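Local coordinates for protein glutaredoxin 2 (Salmonella enterica subsp. enterica serovar Typhimurium, PDB 3IR4) that binds glutathione and probably catalyses glutathione-dependent thiol-disulfide exchange, reducing disulfides through an N-terminal thioredoxin-like domain packed against an all-helical C-terminal domain, at residues A[94-99]-A[151-156]; A[87-92]-A[166-171]; A[103-108]-A[131-136]. One frame throughout, in Å; residues are numbered along the deposited sequence. Where two conformers were deposited one is given.

Contact 1 (A[94-99]-A[151-156]); sequences RKVNGY and GDDLRL
In the all-helical C-terminal domain, Asp-153 on helix 143-160 points its carboxylate at the end of helix 87-97 and the turn after it, where it meets Lys-95 and Tyr-99. The phenol Tyr-99 OH donates a short bond of 2.6 Å to Asp-153 OD2, reaching that oxygen on its anti side and 21° out of the carboxylate plane. Ring and carboxylate are turned 46° against each other, and OD2 sits at the ring's edge rather than over a face. Tyr-99 gets there with CG wedged between its backbone N and carbonyl carbon (chi1 68°), which lays one ring face against the backbone oxygen of Val-96, 3.7 Å above the ring plane.

This is a polar patch between two neighbouring helices of a glutathione S-transferase-type C-terminal domain, set beside the apolar seam where Val-96 packs on Ile-150 and Leu-181. Lys-95 comes from the opposite direction to Asp-153, its chain extended at first and then bent at chi3 and chi4, and forms a salt bridge from NZ to Asp-153 OD1 at 2.7 Å. NZ is also close to OD2, but the amine is modelled too near the carboxylate and its exact place is doubtful. Val-96 runs past the acid in the opposite direction, CG2 3.8 Å from Asp-153 OD2. The Tyr-99 ring also makes a cation-pi contact with Lys-149, one turn earlier on helix 143-160.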
loop_
_atom_site.group_PDB
_atom_site.type_symbol
_atom_site.label_atom_id
_atom_site.label_comp_id
_atom_site.label_asym_id
_atom_site.label_seq_id
_atom_site.Cartn_x
_atom_site.Cartn_y
_atom_site.Cartn_z
ATOM N N ARG A 94 -2.586 -13.796 -0.169
ATOM C CA ARG A 94 -3.425 -14.135 -1.313
ATOM C C ARG A 94 -4.885 -14.236 -0.852
ATOM O O ARG A 94 -5.789 -13.648 -1.452
ATOM C CB ARG A 94 -2.980 -15.474 -1.889
ATOM C CG ARG A 94 -3.621 -15.839 -3.227
ATOM C CD ARG A 94 -3.682 -17.337 -3.433
ATOM N NE ARG A 94 -4.589 -17.890 -2.424
ATOM C CZ ARG A 94 -5.920 -17.792 -2.451
ATOM N NH1 ARG A 94 -6.547 -17.189 -3.459
ATOM N NH2 ARG A 94 -6.635 -18.298 -1.456
ATOM N N LYS A 95 -5.108 -14.933 0.255
ATOM C CA LYS A 95 -6.456 -15.123 0.811
ATOM C C LYS A 95 -7.083 -13.783 1.200
ATOM O O LYS A 95 -8.183 -13.455 0.770
ATOM C CB LYS A 95 -6.394 -16.072 2.019
ATOM C CG LYS A 95 -7.721 -16.250 2.737
ATOM C CD LYS A 95 -7.698 -17.327 3.811
ATOM C CE LYS A 95 -6.780 -16.968 4.944
ATOM N NZ LYS A 95 -7.021 -15.614 5.508
ATOM N N VAL A 96 -6.364 -12.985 1.980
ATOM C CA VAL A 96 -6.924 -11.722 2.456
ATOM C C VAL A 96 -7.144 -10.712 1.317
ATOM O O VAL A 96 -8.220 -10.075 1.229
ATOM C CB VAL A 96 -6.090 -11.146 3.611
ATOM C CG1 VAL A 96 -6.596 -9.764 4.013
ATOM C CG2 VAL A 96 -6.121 -12.113 4.801
ATOM N N ASN A 97 -6.149 -10.558 0.434
ATOM C CA ASN A 97 -6.297 -9.661 -0.706
ATOM C C ASN A 97 -7.445 -10.073 -1.600
ATOM O O ASN A 97 -7.954 -9.256 -2.354
ATOM C CB ASN A 97 -5.001 -9.508 -1.498
ATOM C CG ASN A 97 -4.032 -8.527 -0.847
ATOM O OD1 ASN A 97 -4.396 -7.405 -0.489
ATOM N ND2 ASN A 97 -2.771 -8.918 -0.758
ATOM N N GLY A 98 -7.881 -11.317 -1.512
ATOM C CA GLY A 98 -9.002 -11.786 -2.278
ATOM C C GLY A 98 -10.346 -11.199 -1.874
ATOM O O GLY A 98 -11.235 -11.137 -2.725
ATOM N N TYR A 99 -10.519 -10.784 -0.611
ATOM C CA TYR A 99 -11.803 -10.196 -0.141
ATOM C C TYR A 99 -11.698 -8.781 0.433
ATOM O O TYR A 99 -12.708 -8.094 0.554
ATOM C CB TYR A 99 -12.523 -11.057 0.907
ATOM C CG TYR A 99 -11.871 -11.171 2.249
ATOM C CD1 TYR A 99 -10.983 -12.198 2.531
ATOM C CD2 TYR A 99 -12.114 -10.233 3.250
ATOM C CE1 TYR A 99 -10.384 -12.322 3.798
ATOM C CE2 TYR A 99 -11.519 -10.326 4.489
ATOM C CZ TYR A 99 -10.652 -11.357 4.764
ATOM O OH TYR A 99 -10.069 -11.419 6.010
ATOM N N GLY A 151 -10.560 -9.758 11.340
ATOM C CA GLY A 151 -10.107 -9.976 12.717
ATOM C C GLY A 151 -9.612 -11.410 12.895
ATOM O O GLY A 151 -8.552 -11.673 13.471
ATOM N N ASP A 152 -10.387 -12.358 12.391
ATOM C CA ASP A 152 -9.995 -13.764 12.462
ATOM C C ASP A 152 -8.692 -14.029 11.732
ATOM O O ASP A 152 -7.816 -14.703 12.264
ATOM C CB ASP A 152 -11.095 -14.663 11.889
ATOM C CG ASP A 152 -12.356 -14.719 12.750
ATOM O OD1 ASP A 152 -12.322 -14.289 13.914
ATOM O OD2 ASP A 152 -13.381 -15.221 12.238
ATOM N N ASP A 153 -8.575 -13.506 10.522
ATOM C CA ASP A 153 -7.353 -13.689 9.755
ATOM C C ASP A 153 -6.143 -13.048 10.436
ATOM O O ASP A 153 -5.039 -13.622 10.420
ATOM C CB ASP A 153 -7.554 -13.232 8.315
ATOM C CG ASP A 153 -8.390 -14.219 7.507
ATOM O OD1 ASP A 153 -8.400 -15.420 7.850
ATOM O OD2 ASP A 153 -9.028 -13.791 6.525
ATOM N N LEU A 154 -6.329 -11.878 11.043
ATOM C CA LEU A 154 -5.249 -11.210 11.744
ATOM C C LEU A 154 -4.761 -12.032 12.936
ATOM O O LEU A 154 -3.584 -11.946 13.281
ATOM C CB LEU A 154 -5.625 -9.793 12.182
ATOM C CG LEU A 154 -5.795 -8.760 11.079
ATOM C CD1 LEU A 154 -6.185 -7.435 11.700
ATOM C CD2 LEU A 154 -4.532 -8.567 10.236
ATOM N N ARG A 155 -5.631 -12.816 13.575
ATOM C CA ARG A 155 -5.177 -13.619 14.708
ATOM C C ARG A 155 -4.138 -14.678 14.269
ATOM O O ARG A 155 -3.226 -14.983 15.021
ATOM C CB ARG A 155 -6.339 -14.243 15.481
ATOM C CG ARG A 155 -7.182 -13.227 16.248
ATOM C CD ARG A 155 -8.076 -13.849 17.289
ATOM N NE ARG A 155 -8.858 -14.964 16.752
ATOM C CZ ARG A 155 -10.041 -14.846 16.152
ATOM N NH1 ARG A 155 -10.661 -15.933 15.702
ATOM N NH2 ARG A 155 -10.610 -13.656 15.998
ATOM N N LEU A 156 -4.282 -15.239 13.073
ATOM C CA LEU A 156 -3.274 -16.186 12.571
ATOM C C LEU A 156 -2.006 -15.404 12.227
ATOM O O LEU A 156 -0.912 -15.807 12.573
ATOM C CB LEU A 156 -3.785 -16.996 11.384
ATOM C CG LEU A 156 -2.742 -17.930 10.737
ATOM C CD1 LEU A 156 -2.157 -18.958 11.709
ATOM C CD2 LEU A 156 -3.349 -18.641 9.529
#

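Contact 2 (A[87-92]-A[166-171]); sequences PAIEEW and AVNGEL
Ile-89 and Val-167 point toward each other from the first turn of helix 87-97 and from the loop that leads into helix 173-185, and their side chains slide past one another in opposite directions. Only methyl ends touch: Ile-89 CD1 rests 3.8 Å from Val-167 CG2. Two successive bends in the isoleucine, chi1 -65° and chi2 -67°, carry CD1 out to the loop. On the other side, Val-167 has CG2 anti to its own backbone N, which extends that methyl toward the helix while CG1 stays tucked between N and the carbonyl carbon.

Asn-168 comes alongside the same isoleucine, again running opposite to it. Its OD1 lies 4.1 Å from Ile-89 CG1, a loose van der Waals approach of an oxygen to a methylene. What fixes the rotation of the amide is its other end, where ND2 donates both to Asp-174 OD2 and to the backbone oxygen of Lys-84. The asparagine therefore joins the start of helix 173-185 to the connection before helix 87-97.

The loop holds these two residues at the central positions of a type I turn from Ala-166 to Gly-169, closed by a 3.1 Å bond from Gly-169 N to Ala-166 O. Gly-169 leaves the turn with positive phi (111°), a conformation that suits glycine. Farther out, Leu-157 and Leu-160 of helix 143-160 pack on Ile-89, and Leu-178 packs on Val-167. An aspartate in the first turn of helix 173-185 that accepts from the backbone of the preceding loop, as Asp-175 OD1 does from Val-167 N, is consistent with the glutathione S-transferase-type C-terminal fold.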
loop_
_atom_site.group_PDB
_atom_site.type_symbol
_atom_site.label_atom_id
_atom_site.label_comp_id
_atom_site.label_asym_id
_atom_site.label_seq_id
_atom_site.Cartn_x
_atom_site.Cartn_y
_atom_site.Cartn_z
ATOM N N PRO A 87 6.417 -19.005 2.777
ATOM C CA PRO A 87 5.282 -19.328 1.945
ATOM C C PRO A 87 3.928 -19.094 2.647
ATOM O O PRO A 87 2.925 -18.813 1.964
ATOM C CB PRO A 87 5.500 -20.807 1.643
ATOM C CG PRO A 87 6.986 -20.956 1.650
ATOM C CD PRO A 87 7.390 -20.111 2.827
ATOM N N ALA A 88 3.877 -19.268 3.967
ATOM C CA ALA A 88 2.644 -19.023 4.721
ATOM C C ALA A 88 2.160 -17.578 4.581
ATOM O O ALA A 88 0.946 -17.315 4.565
ATOM C CB ALA A 88 2.784 -19.402 6.203
ATOM N N ILE A 89 3.086 -16.626 4.488
ATOM C CA ILE A 89 2.728 -15.213 4.359
ATOM C C ILE A 89 2.157 -14.948 2.963
ATOM O O ILE A 89 1.154 -14.282 2.814
ATOM C CB ILE A 89 3.919 -14.294 4.687
ATOM C CG1 ILE A 89 4.299 -14.446 6.176
ATOM C CG2 ILE A 89 3.610 -12.851 4.350
ATOM C CD1 ILE A 89 3.322 -13.951 7.190
ATOM N N GLU A 90 2.776 -15.512 1.931
ATOM C CA GLU A 90 2.278 -15.363 0.576
ATOM C C GLU A 90 0.838 -15.912 0.509
ATOM O O GLU A 90 -0.029 -15.303 -0.087
ATOM C CB GLU A 90 3.202 -16.063 -0.414
ATOM C CG GLU A 90 2.778 -15.978 -1.863
ATOM C CD GLU A 90 3.695 -16.787 -2.772
ATOM O OE1 GLU A 90 3.835 -18.013 -2.533
ATOM O OE2 GLU A 90 4.256 -16.208 -3.721
ATOM N N GLU A 91 0.605 -17.045 1.146
ATOM C CA GLU A 91 -0.709 -17.686 1.131
ATOM C C GLU A 91 -1.742 -16.857 1.891
ATOM O O GLU A 91 -2.864 -16.649 1.411
ATOM C CB GLU A 91 -0.585 -19.081 1.736
ATOM C CG GLU A 91 -1.871 -19.847 2.013
ATOM C CD GLU A 91 -1.598 -21.213 2.712
ATOM O OE1 GLU A 91 -1.144 -21.272 3.895
ATOM O OE2 GLU A 91 -1.864 -22.248 2.079
ATOM N N TRP A 92 -1.345 -16.321 3.039
ATOM C CA TRP A 92 -2.234 -15.507 3.852
ATOM C C TRP A 92 -2.621 -14.253 3.073
ATOM O O TRP A 92 -3.789 -13.868 3.045
ATOM C CB TRP A 92 -1.534 -15.154 5.168
ATOM C CG TRP A 92 -2.412 -14.465 6.164
ATOM C CD1 TRP A 92 -3.177 -15.050 7.130
ATOM C CD2 TRP A 92 -2.622 -13.069 6.284
ATOM N NE1 TRP A 92 -3.853 -14.100 7.836
ATOM C CE2 TRP A 92 -3.545 -12.871 7.322
ATOM C CE3 TRP A 92 -2.129 -11.961 5.602
ATOM C CZ2 TRP A 92 -3.953 -11.604 7.717
ATOM C CZ3 TRP A 92 -2.558 -10.702 5.982
ATOM C CH2 TRP A 92 -3.471 -10.537 7.018
ATOM N N ALA A 166 10.480 -6.884 10.916
ATOM C CA ALA A 166 10.694 -7.892 9.866
ATOM C C ALA A 166 9.779 -9.071 10.095
ATOM O O ALA A 166 9.938 -9.813 11.060
ATOM C CB ALA A 166 12.139 -8.369 9.829
ATOM N N VAL A 167 8.845 -9.280 9.181
ATOM C CA VAL A 167 7.858 -10.349 9.370
ATOM C C VAL A 167 8.488 -11.729 9.519
ATOM O O VAL A 167 7.990 -12.560 10.275
ATOM C CB VAL A 167 6.737 -10.300 8.286
ATOM C CG1 VAL A 167 7.286 -10.525 6.903
ATOM C CG2 VAL A 167 5.631 -11.289 8.605
ATOM N N ASN A 168 9.598 -11.958 8.832
ATOM C CA ASN A 168 10.299 -13.243 8.923
ATOM C C ASN A 168 11.590 -13.190 9.723
ATOM O O ASN A 168 12.288 -14.207 9.781
ATOM C CB ASN A 168 10.548 -13.795 7.514
ATOM C CG ASN A 168 9.268 -13.911 6.694
ATOM O OD1 ASN A 168 8.201 -14.184 7.235
ATOM N ND2 ASN A 168 9.357 -13.595 5.427
ATOM N N GLY A 169 11.894 -12.061 10.366
ATOM C CA GLY A 169 13.111 -11.928 11.195
ATOM C C GLY A 169 14.118 -10.992 10.578
ATOM O O GLY A 169 14.718 -10.197 11.269
ATOM N N GLU A 170 14.353 -11.138 9.271
ATOM C CA GLU A 170 15.197 -10.228 8.486
ATOM C C GLU A 170 14.271 -9.650 7.429
ATOM O O GLU A 170 13.420 -10.354 6.907
ATOM C CB GLU A 170 16.347 -10.945 7.759
ATOM C CG GLU A 170 17.468 -11.514 8.604
ATOM C CD GLU A 170 18.453 -12.281 7.757
ATOM O OE1 GLU A 170 18.795 -11.809 6.655
ATOM O OE2 GLU A 170 18.856 -13.367 8.176
ATOM N N LEU A 171 14.449 -8.379 7.098
ATOM C CA LEU A 171 13.596 -7.710 6.117
ATOM C C LEU A 171 13.591 -8.469 4.809
ATOM O O LEU A 171 14.653 -8.870 4.311
ATOM C CB LEU A 171 14.086 -6.283 5.863
ATOM C CG LEU A 171 13.082 -5.381 5.159
ATOM C CD1 LEU A 171 11.994 -4.851 6.126
ATOM C CD2 LEU A 171 13.818 -4.239 4.439
#

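Contact 3 (A[103-108]-A[131-136]); sequences LLLPRF and ASSGSF
Pro-106 lies against one face of the Phe-136 ring, with its CA over the centre: 3.9 Å from the centroid and 10° off the ring normal, a CH-pi contact. The pyrrolidine ring continues toward the base of the phenyl group, where Pro-106 CG is 3.8 Å from Phe-136 CD1. At the far end of the ring, Leu-105 takes over. Its CB sits 3.9 Å from Phe-136 CE1, and its carbonyl carbon lies over the same face as the proline CA, nearer the rim. The leucine side chain extends on to the end of helix 119-133, where CD1 comes 3.8 Å from Ser-133 OG.

Around this first shell, Ile-126 and Lys-129 of helix 119-133 also pack on Phe-136, whose backbone N bonds to Glu-130 OE2. Gly-134, with positive phi, turns the chain out of helix 119-133, and Ser-135 then N-caps helix 136-141 by bonding through OG to Asn-138 N. The phenylalanine is thereby set in the first turn of that helix. On the opposing side, helix 101-108 is kinked at Pro-106, whose nitrogen makes no bond to the turn before. Behind it, Arg-107 NH1 donates to Leu-103 O at 2.9 Å and 156°, using a lone pair in the carbonyl plane, while NE and NH2 reach Ile-218 O and Ser-143 OG.

The proline CA carries a hydrogen probably made slightly positive by the flanking amide groups, and placing it over the pi cloud would add a weak electrostatic term to dispersion in an otherwise apolar contact.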
loop_
_atom_site.group_PDB
_atom_site.type_symbol
_atom_site.label_atom_id
_atom_site.label_comp_id
_atom_site.label_asym_id
_atom_site.label_seq_id
_atom_site.Cartn_x
_atom_site.Cartn_y
_atom_site.Cartn_z
ATOM N N LEU A 103 -13.950 -4.121 1.952
ATOM C CA LEU A 103 -13.778 -3.142 3.014
ATOM C C LEU A 103 -13.104 -1.866 2.480
ATOM O O LEU A 103 -13.485 -0.749 2.841
ATOM C CB LEU A 103 -12.925 -3.721 4.152
ATOM C CG LEU A 103 -13.579 -4.764 5.041
ATOM C CD1 LEU A 103 -12.535 -5.386 5.931
ATOM C CD2 LEU A 103 -14.726 -4.109 5.886
ATOM N N LEU A 104 -12.055 -2.030 1.704
ATOM C CA LEU A 104 -11.209 -0.880 1.366
ATOM C C LEU A 104 -11.758 0.068 0.318
ATOM O O LEU A 104 -11.734 1.268 0.520
ATOM C CB LEU A 104 -9.783 -1.331 0.971
ATOM C CG LEU A 104 -9.006 -2.078 2.049
ATOM C CD1 LEU A 104 -7.666 -2.582 1.468
ATOM C CD2 LEU A 104 -8.783 -1.222 3.264
ATOM N N LEU A 105 -12.216 -0.446 -0.810
ATOM C CA LEU A 105 -12.589 0.444 -1.909
ATOM C C LEU A 105 -13.696 1.430 -1.544
ATOM O O LEU A 105 -13.579 2.611 -1.868
ATOM C CB LEU A 105 -12.916 -0.350 -3.181
ATOM C CG LEU A 105 -11.794 -1.258 -3.736
ATOM C CD1 LEU A 105 -12.304 -1.982 -4.948
ATOM C CD2 LEU A 105 -10.516 -0.493 -4.043
ATOM N N PRO A 106 -14.762 0.974 -0.851
ATOM C CA PRO A 106 -15.791 1.940 -0.519
ATOM C C PRO A 106 -15.297 3.026 0.412
ATOM O O PRO A 106 -15.808 4.139 0.381
ATOM C CB PRO A 106 -16.876 1.075 0.152
ATOM C CG PRO A 106 -16.668 -0.285 -0.352
ATOM C CD PRO A 106 -15.171 -0.396 -0.482
ATOM N N ARG A 107 -14.353 2.677 1.288
ATOM C CA ARG A 107 -13.781 3.624 2.214
ATOM C C ARG A 107 -12.797 4.570 1.532
ATOM O O ARG A 107 -12.810 5.783 1.787
ATOM C CB ARG A 107 -13.187 2.897 3.427
ATOM C CG ARG A 107 -14.272 2.301 4.306
ATOM C CD ARG A 107 -13.704 1.414 5.383
ATOM N NE ARG A 107 -14.716 0.907 6.330
ATOM C CZ ARG A 107 -15.613 -0.023 6.029
ATOM N NH1 ARG A 107 -15.589 -0.639 4.862
ATOM N NH2 ARG A 107 -16.550 -0.346 6.912
ATOM N N PHE A 108 -11.966 4.050 0.634
ATOM C CA PHE A 108 -11.110 4.921 -0.154
ATOM C C PHE A 108 -11.956 6.004 -0.850
ATOM O O PHE A 108 -11.608 7.183 -0.833
ATOM C CB PHE A 108 -10.356 4.138 -1.253
ATOM C CG PHE A 108 -9.312 3.148 -0.767
ATOM C CD1 PHE A 108 -8.627 3.273 0.428
ATOM C CD2 PHE A 108 -8.930 2.139 -1.612
ATOM C CE1 PHE A 108 -7.636 2.360 0.781
ATOM C CE2 PHE A 108 -7.914 1.235 -1.257
ATOM C CZ PHE A 108 -7.297 1.358 -0.073
ATOM N N ALA A 131 -18.126 -0.792 -11.421
ATOM C CA ALA A 131 -18.354 -1.499 -12.686
ATOM C C ALA A 131 -17.568 -2.787 -12.790
ATOM O O ALA A 131 -17.724 -3.548 -13.742
ATOM C CB ALA A 131 -18.002 -0.612 -13.860
ATOM N N SER A 132 -16.743 -3.044 -11.787
ATOM C CA SER A 132 -15.873 -4.200 -11.778
ATOM C C SER A 132 -16.116 -5.174 -10.638
ATOM O O SER A 132 -16.207 -6.370 -10.867
ATOM C CB SER A 132 -14.413 -3.746 -11.736
ATOM O OG SER A 132 -13.544 -4.826 -11.978
ATOM N N SER A 133 -16.231 -4.658 -9.419
ATOM C CA SER A 133 -16.283 -5.483 -8.223
ATOM C C SER A 133 -17.501 -5.298 -7.364
ATOM O O SER A 133 -17.581 -5.858 -6.285
ATOM C CB SER A 133 -14.988 -5.403 -7.435
ATOM O OG SER A 133 -14.761 -4.132 -6.945
ATOM N N GLY A 134 -18.484 -4.567 -7.863
ATOM C CA GLY A 134 -19.777 -4.492 -7.189
ATOM C C GLY A 134 -20.056 -3.256 -6.402
ATOM O O GLY A 134 -19.275 -2.317 -6.352
ATOM N N SER A 135 -21.228 -3.284 -5.775
ATOM C CA SER A 135 -21.779 -2.135 -5.090
ATOM C C SER A 135 -21.072 -1.754 -3.810
ATOM O O SER A 135 -20.990 -2.551 -2.874
ATOM C CB SER A 135 -23.252 -2.448 -4.795
ATOM O OG SER A 135 -23.829 -1.528 -3.874
ATOM N N PHE A 136 -20.645 -0.502 -3.725
ATOM C CA PHE A 136 -20.040 0.019 -2.519
ATOM C C PHE A 136 -21.040 -0.025 -1.374
ATOM O O PHE A 136 -20.671 -0.361 -0.243
ATOM C CB PHE A 136 -19.549 1.450 -2.721
ATOM C CG PHE A 136 -18.302 1.588 -3.550
ATOM C CD1 PHE A 136 -17.507 0.506 -3.942
ATOM C CD2 PHE A 136 -17.843 2.861 -3.827
ATOM C CE1 PHE A 136 -16.339 0.717 -4.638
ATOM C CE2 PHE A 136 -16.671 3.049 -4.527
ATOM C CZ PHE A 136 -15.905 1.983 -4.886
#

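In the fold
After the thioredoxin-like N-terminal domain, the chain enters helix 87-97, which supplies the first segments of contacts 2 and 1, and then helix 101-108, which supplies that of contact 3. The second segments return in reverse order, giving three nested loops. Contact 3 closes the innermost, around helix 119-133; contact 1 closes the next, bringing back helix 143-160; contact 2 closes the outermost at the loop before helix 173-185. Contacts 1 and 2 touch directly, with Trp-92 NE1 2.9 Å from Asp-153 O in a probable hydrogen bond. Contacts 2 and 3 stay about 10 Å apart at their nearest atoms, with their centres about 28 Å apart.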